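PDB 5N7Q: putative cathepsin d from Ixodes ricinus, which probably cleaves proteins internally as a pepsin-like aspartic endopeptidase, crystallised here in complex with the inhibitor pepstatin A. Local coordinates for residues Glu85-Lys90 with Leu105-Val110; Asp71-Thr76 with Asp135-Val140. All coordinates share one frame; numbering follows the deposited sequence. Where two conformers were deposited one is given.

Interaction 1 of 2, residues Glu85-Lys90 with Leu105-Val110; sequences EGFISK and LGEALV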
ATOM      1  N   GLU A  85       2.946 -16.553   9.315  1.00 10.93           N
ATOM      2  CA  GLU A  85       3.023 -16.923  10.717  1.00 12.56           C
ATOM      3  C   GLU A  85       4.465 -17.217  11.096  1.00 10.86           C
ATOM      4  O   GLU A  85       5.293 -17.623  10.266  1.00  9.62           O
ATOM      5  CB  GLU A  85       2.103 -18.099  11.028  1.00 15.30           C
ATOM      6  CG  GLU A  85       2.473 -19.385  10.371  1.00 18.52           C
ATOM      7  CD  GLU A  85       1.580 -20.545  10.794  1.00 22.31           C
ATOM      8  OE1 GLU A  85       2.138 -21.645  11.062  1.00 25.03           O
ATOM      9  OE2 GLU A  85       0.339 -20.345  10.862  1.00 25.28           O
ATOM     10  N   GLY A  86       4.799 -16.926  12.345  1.00 10.02           N
ATOM     11  CA  GLY A  86       6.129 -17.221  12.858  1.00 10.48           C
ATOM     12  C   GLY A  86       6.212 -16.760  14.303  1.00  9.96           C
ATOM     13  O   GLY A  86       5.205 -16.821  15.017  1.00 10.81           O
ATOM     14  N   PHE A  87       7.353 -16.210  14.701  1.00  9.90           N
ATOM     15  CA  PHE A  87       7.548 -15.698  16.060  1.00  9.96           C
ATOM     16  C   PHE A  87       8.183 -14.330  16.046  1.00  9.84           C
ATOM     17  O   PHE A  87       8.906 -13.972  15.104  1.00  9.67           O
ATOM     18  CB  PHE A  87       8.398 -16.683  16.892  1.00  9.93           C
ATOM     19  CG  PHE A  87       9.777 -16.908  16.342  1.00  9.70           C
ATOM     20  CD1 PHE A  87      10.006 -17.872  15.363  1.00  9.85           C
ATOM     21  CD2 PHE A  87      10.849 -16.134  16.770  1.00  9.83           C
ATOM     22  CE1 PHE A  87      11.285 -18.062  14.845  1.00 10.07           C
ATOM     23  CE2 PHE A  87      12.114 -16.325  16.250  1.00 10.10           C
ATOM     24  CZ  PHE A  87      12.342 -17.283  15.292  1.00 10.43           C
ATOM     25  N   ILE A  88       7.956 -13.576  17.126  1.00  9.38           N
ATOM     26  CA  ILE A  88       8.463 -12.221  17.239  1.00 10.41           C
ATOM     27  C   ILE A  88       9.912 -12.195  17.748  1.00  9.90           C
ATOM     28  O   ILE A  88      10.304 -13.015  18.618  1.00 10.32           O
ATOM     29  CB  ILE A  88       7.583 -11.388  18.190  1.00 10.58           C
ATOM     30  CG1 ILE A  88       6.137 -11.313  17.661  1.00 11.15           C
ATOM     31  CG2 ILE A  88       8.151  -9.987  18.383  1.00 10.76           C
ATOM     32  CD1 ILE A  88       5.977 -10.536  16.375  1.00 11.73           C
ATOM     33  N   SER A  89      10.708 -11.279  17.199  1.00  9.74           N
ATOM     34  CA  SER A  89      12.045 -10.925  17.723  1.00  9.92           C
ATOM     35  C   SER A  89      12.151  -9.409  17.724  1.00 10.14           C
ATOM     36  O   SER A  89      11.228  -8.720  17.295  1.00 10.02           O
ATOM     37  CB  SER A  89      13.145 -11.559  16.857  1.00 10.14           C
ATOM     38  OG  SER A  89      13.088 -12.983  16.965  1.00 10.43           O
ATOM     39  N   LYS A  90      13.247  -8.884  18.253  1.00 10.06           N
ATOM     40  CA  LYS A  90      13.461  -7.435  18.300  1.00 11.47           C
ATOM     41  C   LYS A  90      14.883  -7.121  17.910  1.00 11.07           C
ATOM     42  O   LYS A  90      15.817  -7.830  18.305  1.00 10.85           O
ATOM     43  CB  LYS A  90      13.157  -6.964  19.731  1.00 13.22           C
ATOM     44  CG  LYS A  90      13.208  -5.471  20.034  1.00 15.65           C
ATOM     45  CD  LYS A  90      12.389  -5.113  21.301  1.00 17.09           C
ATOM     46  CE  LYS A  90      12.843  -5.877  22.546  1.00 19.10           C
ATOM     47  NZ  LYS A  90      12.205  -5.373  23.815  1.00 20.79           N
ATOM     48  N   LEU A 105       9.985  -7.294  15.170  1.00  9.75           N
ATOM     49  CA  LEU A 105       9.709  -7.841  13.848  1.00 10.18           C
ATOM     50  C   LEU A 105       9.259  -9.278  13.973  1.00 10.04           C
ATOM     51  O   LEU A 105       9.661 -10.018  14.898  1.00 10.81           O
ATOM     52  CB  LEU A 105      10.934  -7.771  12.921  1.00 11.53           C
ATOM     53  CG  LEU A 105      12.175  -8.632  13.238  1.00 12.76           C
ATOM     54  CD1 LEU A 105      12.944  -9.082  12.010  1.00 14.26           C
ATOM     55  CD2 LEU A 105      13.132  -7.919  14.180  1.00 13.32           C
ATOM     56  N   GLY A 106       8.467  -9.704  13.003  1.00  8.79           N
ATOM     57  CA  GLY A 106       8.104 -11.109  12.882  1.00  9.13           C
ATOM     58  C   GLY A 106       9.147 -11.877  12.085  1.00  9.55           C
ATOM     59  O   GLY A 106       9.557 -11.439  11.005  1.00 10.57           O
ATOM     60  N   GLU A 107       9.589 -13.014  12.626  1.00  9.44           N
ATOM     61  CA  GLU A 107      10.412 -13.956  11.883  1.00  9.24           C
ATOM     62  C   GLU A 107       9.465 -14.971  11.293  1.00  9.11           C
ATOM     63  O   GLU A 107       8.907 -15.827  12.000  1.00  9.20           O
ATOM     64  CB  GLU A 107      11.416 -14.652  12.794  1.00  9.00           C
ATOM     65  CG  GLU A 107      12.416 -13.739  13.469  1.00  9.27           C
ATOM     66  CD  GLU A 107      13.710 -14.459  13.834  1.00  9.35           C
ATOM     67  OE1 GLU A 107      14.183 -15.286  13.028  1.00 10.41           O
ATOM     68  OE2 GLU A 107      14.282 -14.149  14.902  1.00  9.65           O
ATOM     69  N   ALA A 108       9.281 -14.903   9.985  1.00  9.24           N
ATOM     70  CA  ALA A 108       8.307 -15.745   9.286  1.00  9.64           C
ATOM     71  C   ALA A 108       8.830 -17.161   9.065  1.00 10.01           C
ATOM     72  O   ALA A 108       9.950 -17.345   8.595  1.00  9.19           O
ATOM     73  CB  ALA A 108       7.954 -15.091   7.967  1.00 10.13           C
ATOM     74  N   LEU A 109       8.015 -18.135   9.459  1.00 10.25           N
ATOM     75  CA  LEU A 109       8.252 -19.559   9.199  1.00 11.19           C
ATOM     76  C   LEU A 109       7.333 -20.149   8.151  1.00 11.77           C
ATOM     77  O   LEU A 109       7.758 -21.062   7.433  1.00 12.37           O
ATOM     78  CB  LEU A 109       8.129 -20.366  10.500  1.00 11.21           C
ATOM     79  CG  LEU A 109       9.015 -19.934  11.659  1.00 11.56           C
ATOM     80  CD1 LEU A 109       8.723 -20.790  12.890  1.00 11.89           C
ATOM     81  CD2 LEU A 109      10.482 -20.042  11.293  1.00 12.13           C
ATOM     82  N   VAL A 110       6.084 -19.681   8.091  1.00 11.61           N
ATOM     83  CA  VAL A 110       5.111 -20.205   7.135  1.00 12.26           C
ATOM     84  C   VAL A 110       4.464 -19.021   6.428  1.00 12.60           C
ATOM     85  O   VAL A 110       3.943 -18.117   7.065  1.00 13.32           O
ATOM     86  CB  VAL A 110       4.069 -21.113   7.829  1.00 12.95           C
ATOM     87  CG1 VAL A 110       3.019 -21.625   6.846  1.00 13.82           C
ATOM     88  CG2 VAL A 110       4.769 -22.310   8.470  1.00 12.93           C
TER
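F87 and E107 meet because their first torsions lean them together. The ring of F87 sits between its own backbone N and carbonyl carbon (chi1 61°), which brings one of its faces over E107 CB, 3.9 Å from the ring centroid, in a CH-pi contact. E107 in turn swings CG to the side of its backbone N (chi1 -62°), carrying the carboxylate alongside the ring toward S89. There it slants past the ring, the two planes 44° apart. Phenylalanine suits this place because its broad face can accept the aliphatic part of a glutamate. The polar end of E107 is buried but well supplied: S89 OG donates to E107 OE2 at 2.7 Å, on the anti side of the carboxylate, and S46 bonds the other oxygen. Serine is apt here because its short side chain, on the same face of the sheet as F87 and E107, puts a donor close to E107 OE2. L109 adds an apolar touch at the edge of the ring, with L109 CD1 4.0 Å from F87 CD1.

Main-chain bonds join F87 with E107 and S89 with L105 in antiparallel hydrogen-bonded pairs. Between F87 and E85, G86 CA comes within 3.2 Å of E107 O in a CA-H...O contact; glycine fits because the direction a CB would take is filled by that carbonyl. The pairing then slips by one residue. E85 O accepts from L109 N at 2.9 Å and also from V110 N at 3.1 Å, while E85 N is bonded to V110 O. Beyond the slip, the methylenes of E85 run beside V110, E85 CG to V110 CB 3.5 Å. Two consecutive residues, L109 and V110, facing the single residue E85 form a classic beta bulge, here placed where strand 103-112 turns a corner in the N-terminal lobe of a pepsin-like fold.

Interaction 2 of 2, residues Asp71-Thr76 with Asp135-Val140; sequences DGRNFT and DGVVPV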
ATOM      1  N   ASP A  71      12.089 -12.580  21.769  1.00 12.22           N
ATOM      2  CA  ASP A  71      10.746 -12.392  22.296  1.00 12.39           C
ATOM      3  C   ASP A  71      10.084 -13.754  22.234  1.00 11.26           C
ATOM      4  O   ASP A  71       9.843 -14.383  23.272  1.00 11.73           O
ATOM      5  CB  ASP A  71      10.009 -11.295  21.513  1.00 12.97           C
ATOM      6  CG  ASP A  71       8.589 -11.070  22.006  1.00 14.09           C
ATOM      7  OD1 ASP A  71       7.762 -12.004  22.045  1.00 13.52           O
ATOM      8  OD2 ASP A  71       8.286  -9.904  22.343  1.00 17.86           O
ATOM      9  N   GLY A  72       9.805 -14.247  21.036  1.00 10.50           N
ATOM     10  CA  GLY A  72       9.309 -15.599  20.894  1.00 11.16           C
ATOM     11  C   GLY A  72       7.817 -15.800  20.893  1.00 11.42           C
ATOM     12  O   GLY A  72       7.364 -16.910  20.656  1.00 12.17           O
ATOM     13  N   ARG A  73       7.025 -14.742  21.061  1.00 11.89           N
ATOM     14  CA  ARG A  73       5.586 -14.900  20.914  1.00 12.25           C
ATOM     15  C   ARG A  73       5.236 -15.316  19.497  1.00 12.49           C
ATOM     16  O   ARG A  73       5.803 -14.795  18.546  1.00 11.46           O
ATOM     17  CB  ARG A  73       4.837 -13.612  21.204  1.00 13.10           C
ATOM     18  CG  ARG A  73       4.727 -13.278  22.682  1.00 14.42           C
ATOM     19  CD  ARG A  73       4.124 -11.904  22.884  1.00 15.59           C
ATOM     20  NE  ARG A  73       5.058 -10.878  22.462  1.00 16.28           N
ATOM     21  CZ  ARG A  73       4.765  -9.601  22.188  1.00 19.17           C
ATOM     22  NH1 ARG A  73       3.513  -9.148  22.273  1.00 20.90           N
ATOM     23  NH2 ARG A  73       5.736  -8.781  21.826  1.00 21.42           N
ATOM     24  N   ASN A  74       4.300 -16.231  19.359  1.00 13.59           N
ATOM     25  CA  ASN A  74       3.746 -16.542  18.055  1.00 15.02           C
ATOM     26  C   ASN A  74       3.035 -15.324  17.458  1.00 13.89           C
ATOM     27  O   ASN A  74       2.434 -14.508  18.164  1.00 13.68           O
ATOM     28  CB  ASN A  74       2.752 -17.706  18.150  1.00 18.06           C
ATOM     29  CG  ASN A  74       2.426 -18.308  16.792  1.00 21.33           C
ATOM     30  OD1 ASN A  74       3.261 -18.974  16.186  1.00 26.67           O
ATOM     31  ND2 ASN A  74       1.209 -18.080  16.312  1.00 24.42           N
ATOM     32  N   PHE A  75       3.100 -15.204  16.142  1.00 12.39           N
ATOM     33  CA  PHE A  75       2.296 -14.193  15.441  1.00 11.77           C
ATOM     34  C   PHE A  75       1.704 -14.811  14.176  1.00 11.44           C
ATOM     35  O   PHE A  75       2.299 -15.682  13.565  1.00 11.43           O
ATOM     36  CB  PHE A  75       3.082 -12.917  15.141  1.00 11.91           C
ATOM     37  CG  PHE A  75       3.933 -13.002  13.900  1.00 12.10           C
ATOM     38  CD1 PHE A  75       5.184 -13.588  13.939  1.00 11.96           C
ATOM     39  CD2 PHE A  75       3.473 -12.496  12.685  1.00 13.04           C
ATOM     40  CE1 PHE A  75       5.962 -13.686  12.785  1.00 12.31           C
ATOM     41  CE2 PHE A  75       4.243 -12.586  11.540  1.00 12.71           C
ATOM     42  CZ  PHE A  75       5.483 -13.186  11.587  1.00 12.32           C
ATOM     43  N   THR A  76       0.519 -14.324  13.811  1.00 10.75           N
ATOM     44  CA  THR A  76      -0.142 -14.738  12.574  0.50 11.28           C
ATOM     45  C   THR A  76      -0.843 -13.525  12.003  1.00 10.90           C
ATOM     46  O   THR A  76      -1.503 -12.767  12.718  1.00 11.82           O
ATOM     47  CB  THR A  76      -1.128 -15.902  12.769  0.50 11.45           C
ATOM     48  OG1 THR A  76      -1.576 -16.371  11.489  0.50 12.72           O
ATOM     49  CG2 THR A  76      -2.313 -15.511  13.652  0.50 11.32           C
ATOM     50  N   ASP A 135      -0.322  -8.792  17.755  1.00  9.97           N
ATOM     51  CA  ASP A 135       0.422  -8.897  19.007  1.00 10.77           C
ATOM     52  C   ASP A 135       0.727  -7.561  19.701  1.00 11.05           C
ATOM     53  O   ASP A 135       1.471  -7.548  20.652  1.00 12.08           O
ATOM     54  CB  ASP A 135       1.729  -9.689  18.832  1.00 11.73           C
ATOM     55  CG  ASP A 135       1.524 -11.185  18.558  1.00 12.58           C
ATOM     56  OD1 ASP A 135       0.393 -11.701  18.469  1.00 14.50           O
ATOM     57  OD2 ASP A 135       2.576 -11.873  18.456  1.00 13.37           O
ATOM     58  N   GLY A 136       0.141  -6.451  19.237  1.00 10.69           N
ATOM     59  CA  GLY A 136       0.336  -5.161  19.885  1.00 11.16           C
ATOM     60  C   GLY A 136       1.750  -4.618  19.823  1.00 11.30           C
ATOM     61  O   GLY A 136       2.122  -3.749  20.590  1.00 13.21           O
ATOM     62  N   VAL A 137       2.553  -5.153  18.922  1.00 11.87           N
ATOM     63  CA  VAL A 137       3.948  -4.735  18.805  1.00 11.24           C
ATOM     64  C   VAL A 137       4.027  -3.382  18.124  1.00 10.75           C
ATOM     65  O   VAL A 137       3.241  -3.092  17.198  1.00 11.31           O
ATOM     66  CB  VAL A 137       4.824  -5.775  18.077  1.00 11.53           C
ATOM     67  CG1 VAL A 137       5.033  -7.004  18.964  1.00 11.77           C
ATOM     68  CG2 VAL A 137       4.275  -6.200  16.741  1.00 12.08           C
ATOM     69  N   VAL A 138       4.960  -2.565  18.596  1.00  9.73           N
ATOM     70  CA  VAL A 138       5.098  -1.175  18.125  1.00  9.65           C
ATOM     71  C   VAL A 138       5.486  -1.122  16.648  1.00  8.98           C
ATOM     72  O   VAL A 138       6.516  -1.688  16.243  1.00  9.05           O
ATOM     73  CB  VAL A 138       6.070  -0.339  19.004  1.00 10.32           C
ATOM     74  CG1 VAL A 138       7.486  -0.868  18.990  1.00 11.34           C
ATOM     75  CG2 VAL A 138       6.051   1.121  18.555  1.00 10.88           C
ATOM     76  N   PRO A 139       4.693  -0.420  15.810  1.00  8.23           N
ATOM     77  CA  PRO A 139       5.109  -0.284  14.416  1.00  8.23           C
ATOM     78  C   PRO A 139       6.324   0.605  14.222  1.00  7.95           C
ATOM     79  O   PRO A 139       6.665   1.432  15.072  1.00  8.41           O
ATOM     80  CB  PRO A 139       3.895   0.352  13.743  1.00  8.17           C
ATOM     81  CG  PRO A 139       2.739   0.034  14.652  1.00  8.04           C
ATOM     82  CD  PRO A 139       3.347   0.127  16.019  1.00  8.05           C
ATOM     83  N   VAL A 140       6.987   0.403  13.101  1.00  8.08           N
ATOM     84  CA  VAL A 140       8.206   1.118  12.776  1.00  8.45           C
ATOM     85  C   VAL A 140       8.029   2.627  12.892  1.00  8.01           C
ATOM     86  O   VAL A 140       8.820   3.291  13.574  1.00  7.99           O
ATOM     87  CB  VAL A 140       8.747   0.729  11.392  1.00  9.45           C
ATOM     88  CG1 VAL A 140       9.935   1.600  11.019  1.00 10.09           C
ATOM     89  CG2 VAL A 140       9.184  -0.723  11.392  1.00  9.27           C
TER
HETATM   90  O   HOH W   1       3.429  -6.408  22.175  1.00 25.41           O
HETATM   91  O   HOH W   2      -0.829 -13.547  16.521  1.00 13.48           O
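R73 reaches D135 through its guanidinium: R73 NH1 donates to the backbone O of D135 at 3.1 Å, but the angle at the hydrogen is only 122° and the bond is weak. Water 1 strengthens the link, accepting from R73 NH1 at 2.7 Å and donating to D135 O. Beside it, V137 CG1 packs obliquely against the guanidinium, 3.4 Å from R73 NH2, so that a methyl group lies against the charged head. The carboxylate of D135 turns instead to the strand, where D135 OD2 is 3.5 Å from F75 CB. Its OD1 receives a hydrogen bond from water 2, which in turn accepts from T76 N.

The second shell fixes the arginine. Its chain bends at chi3 (-70°), which brings NE and NH2 round to D71. R73 NE donates to D71 OD1 at 3.0 Å and R73 NH2 to D71 OD2 at 2.8 Å, a side-on, two-nitrogen salt bridge. D71 OD1 also accepts from R73 N, at 3.0 Å, closing an Asx turn. Aspartate suits the place because OD1 is near enough to the main chain to close that turn, while its two oxygens also match R73 NE and NH2; G72 suits the turn with its positive phi. I88 lies against the side chains of D71, F75 and D135.

The positive charge of R73 is thus probably balanced chiefly by D71; strand and loop meet through one weak direct bond, two bridging waters and van der Waals packing, with the ion pair inside the strand rather than across the contact.

Overall arrangement
Interactions 1 and 2 have centres about 8 Å apart, and they touch. In sequence, both segments of interaction 1 fall between the two segments of interaction 2: strand 69-79 leads through a hairpin into strand 82-95, which then pairs with strand 103-112, and residues 135-140 come last, running into helix 140-146. The backbone of I88 probably bonds with G72 and R73, so strand 82-95 is held between its neighbours 69-79 and 103-112, while F75 packs on G106. In pepsin-like proteases the tip of this hairpin is the flap over the active-site cleft; both contacts therefore belong to the lobe that carries it.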